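Local atomic coordinates of partner of xrn-2 protein 1 (PDB entry 5FIR), a protein that binds the exoribonuclease xrn-2, for which its XTBD domain is necessary, stabilizing the enzyme, enhancing its accumulation and activity and contributing to turnover of mature microRNAs. Residues E8-E13 with L25-M30. Sequence-based numbering, arbitrary orientation.
Sequences EDVEAE and LRKAFM
The guanidinium of Arg26 has the backbone O of Glu13 at its edge, in the guanidinium plane; the hydrogen bond from NH2 is weak and bent (N-H...O angle 123°), and its short length is doubtful. The carboxylate of Glu13 stands almost perpendicular to that guanidinium, the planes 83° apart, with OE1 near NH1 but beyond salt-bridge distance. The stronger partner of Arg26 is Glu18, which takes NE in a salt bridge. This is helix-helix packing within the all-helical XRN2-binding (XTBD) domain: residues 8-13, on helix 6-11, lie against helix 20-33, while side chains of helix 39-55 touch Glu13, Arg26 and Met30. Buried Val10 meets buried Met30 and the Lys27 chain. With CG1 anti to the backbone N (chi1 173°), CG1 of Val10 lies 3.7 Å from CG of Lys27 and 4.0 Å from CB of Met30. On the solvent-exposed side, OE2 of Glu11 lies 3.3 Å from CE of Lys27, and its salt bridge to NZ of Lys27 is long, 3.7 Å; NZ has its stronger salt bridge with Glu24, and Trp23 NE1 donates to OE2. Selenomethionine Met30 crosses the Glu13 chain at about a right angle, SE of Met30 3.8 Å from CB of Glu13 and CE of Met30 3.7 Å from CG of Glu13.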
loop_
_atom_site.group_PDB
_atom_site.type_symbol
_atom_site.label_atom_id
_atom_site.label_comp_id
_atom_site.label_asym_id
_atom_site.label_seq_id
_atom_site.Cartn_x
_atom_site.Cartn_y
_atom_site.Cartn_z
ATOM N N GLU B 8 -12.733 -6.440 -36.919
ATOM C CA GLU B 8 -13.212 -6.892 -35.614
ATOM C C GLU B 8 -12.060 -7.215 -34.661
ATOM O O GLU B 8 -12.197 -7.055 -33.436
ATOM C CB GLU B 8 -14.117 -8.110 -35.777
ATOM C CG GLU B 8 -14.662 -8.640 -34.459
ATOM C CD GLU B 8 -14.581 -10.144 -34.364
ATOM O OE1 GLU B 8 -13.486 -10.703 -34.605
ATOM O OE2 GLU B 8 -15.619 -10.762 -34.057
ATOM N N ASP B 9 -10.930 -7.684 -35.201
ATOM C CA ASP B 9 -9.767 -7.934 -34.362
ATOM C C ASP B 9 -9.317 -6.648 -33.703
ATOM O O ASP B 9 -9.142 -6.600 -32.483
ATOM C CB ASP B 9 -8.629 -8.543 -35.175
ATOM C CG ASP B 9 -8.503 -10.042 -34.962
ATOM O OD1 ASP B 9 -9.413 -10.632 -34.326
ATOM O OD2 ASP B 9 -7.479 -10.622 -35.401
ATOM N N VAL B 10 -9.162 -5.579 -34.488
ATOM C CA VAL B 10 -8.699 -4.316 -33.917
ATOM C C VAL B 10 -9.709 -3.808 -32.900
ATOM O O VAL B 10 -9.341 -3.374 -31.794
ATOM C CB VAL B 10 -8.443 -3.288 -35.035
ATOM C CG1 VAL B 10 -8.129 -1.899 -34.472
ATOM C CG2 VAL B 10 -7.289 -3.759 -35.903
ATOM N N GLU B 11 -11.002 -3.943 -33.214
ATOM C CA GLU B 11 -12.027 -3.396 -32.333
ATOM C C GLU B 11 -12.008 -4.088 -30.978
ATOM O O GLU B 11 -12.336 -3.462 -29.965
ATOM C CB GLU B 11 -13.405 -3.524 -32.972
ATOM C CG GLU B 11 -14.306 -2.329 -32.732
ATOM C CD GLU B 11 -13.844 -1.092 -33.520
ATOM O OE1 GLU B 11 -13.607 -1.206 -34.746
ATOM O OE2 GLU B 11 -13.750 0.006 -32.929
ATOM N N ALA B 12 -11.614 -5.368 -30.935
ATOM C CA ALA B 12 -11.537 -6.087 -29.670
ATOM C C ALA B 12 -10.340 -5.660 -28.819
ATOM O O ALA B 12 -10.230 -6.110 -27.670
ATOM C CB ALA B 12 -11.488 -7.591 -29.935
ATOM N N GLU B 13 -9.459 -4.792 -29.341
ATOM C CA GLU B 13 -8.327 -4.291 -28.574
ATOM C C GLU B 13 -8.678 -3.072 -27.736
ATOM O O GLU B 13 -7.884 -2.692 -26.867
ATOM C CB GLU B 13 -7.158 -3.949 -29.494
ATOM C CG GLU B 13 -6.335 -5.166 -29.835
ATOM C CD GLU B 13 -5.685 -5.763 -28.585
ATOM O OE1 GLU B 13 -5.200 -5.001 -27.699
ATOM O OE2 GLU B 13 -5.685 -7.011 -28.486
ATOM N N LEU B 25 -6.922 7.003 -32.390
ATOM C CA LEU B 25 -5.507 7.026 -32.706
ATOM C C LEU B 25 -4.910 5.632 -32.612
ATOM O O LEU B 25 -4.172 5.203 -33.506
ATOM C CB LEU B 25 -4.779 7.969 -31.759
ATOM C CG LEU B 25 -3.996 9.072 -32.469
ATOM C CD1 LEU B 25 -4.752 10.387 -32.361
ATOM C CD2 LEU B 25 -2.563 9.189 -31.928
ATOM N N ARG B 26 -5.259 4.886 -31.563
ATOM C CA ARG B 26 -4.795 3.506 -31.459
ATOM C C ARG B 26 -5.365 2.645 -32.579
ATOM O O ARG B 26 -4.656 1.801 -33.138
ATOM C CB ARG B 26 -5.158 2.916 -30.092
ATOM C CG ARG B 26 -4.046 2.970 -29.066
ATOM C CD ARG B 26 -3.803 1.624 -28.430
ATOM N NE ARG B 26 -5.000 1.002 -27.875
ATOM C CZ ARG B 26 -5.104 -0.309 -27.664
ATOM N NH1 ARG B 26 -4.071 -1.099 -27.952
ATOM N NH2 ARG B 26 -6.227 -0.829 -27.163
ATOM N N LYS B 27 -6.643 2.838 -32.916
ATOM C CA LYS B 27 -7.248 2.046 -33.980
ATOM C C LYS B 27 -6.464 2.204 -35.280
ATOM O O LYS B 27 -6.100 1.212 -35.932
ATOM C CB LYS B 27 -8.710 2.453 -34.184
ATOM C CG LYS B 27 -9.463 1.503 -35.112
ATOM C CD LYS B 27 -10.778 2.088 -35.657
ATOM C CE LYS B 27 -11.917 2.076 -34.658
ATOM N NZ LYS B 27 -13.102 2.765 -35.245
ATOM N N ALA B 28 -6.174 3.455 -35.652
ATOM C CA ALA B 28 -5.529 3.743 -36.928
ATOM C C ALA B 28 -4.113 3.172 -37.006
ATOM O O ALA B 28 -3.666 2.741 -38.076
ATOM C CB ALA B 28 -5.526 5.249 -37.163
ATOM N N PHE B 29 -3.372 3.204 -35.897
ATOM C CA PHE B 29 -2.047 2.603 -35.900
ATOM C C PHE B 29 -2.132 1.093 -36.065
ATOM O O PHE B 29 -1.364 0.500 -36.835
ATOM C CB PHE B 29 -1.301 2.979 -34.623
ATOM C CG PHE B 29 0.125 2.525 -34.593
ATOM C CD1 PHE B 29 0.443 1.188 -34.406
ATOM C CD2 PHE B 29 1.147 3.426 -34.728
ATOM C CE1 PHE B 29 1.749 0.769 -34.373
ATOM C CE2 PHE B 29 2.461 3.009 -34.687
ATOM C CZ PHE B 29 2.763 1.680 -34.510
HETATM N N MSE B 30 -3.037 0.453 -35.344
HETATM C CA MSE B 30 -3.164 -0.978 -35.454
HETATM C C MSE B 30 -3.610 -1.338 -36.861
HETATM O O MSE B 30 -3.165 -2.350 -37.401
HETATM C CB MSE B 30 -4.133 -1.514 -34.412
HETATM C CG MSE B 30 -3.774 -1.078 -33.033
HETATM SE SE MSE B 30 -4.526 -2.154 -31.613
HETATM C CE MSE B 30 -3.565 -3.851 -31.827
#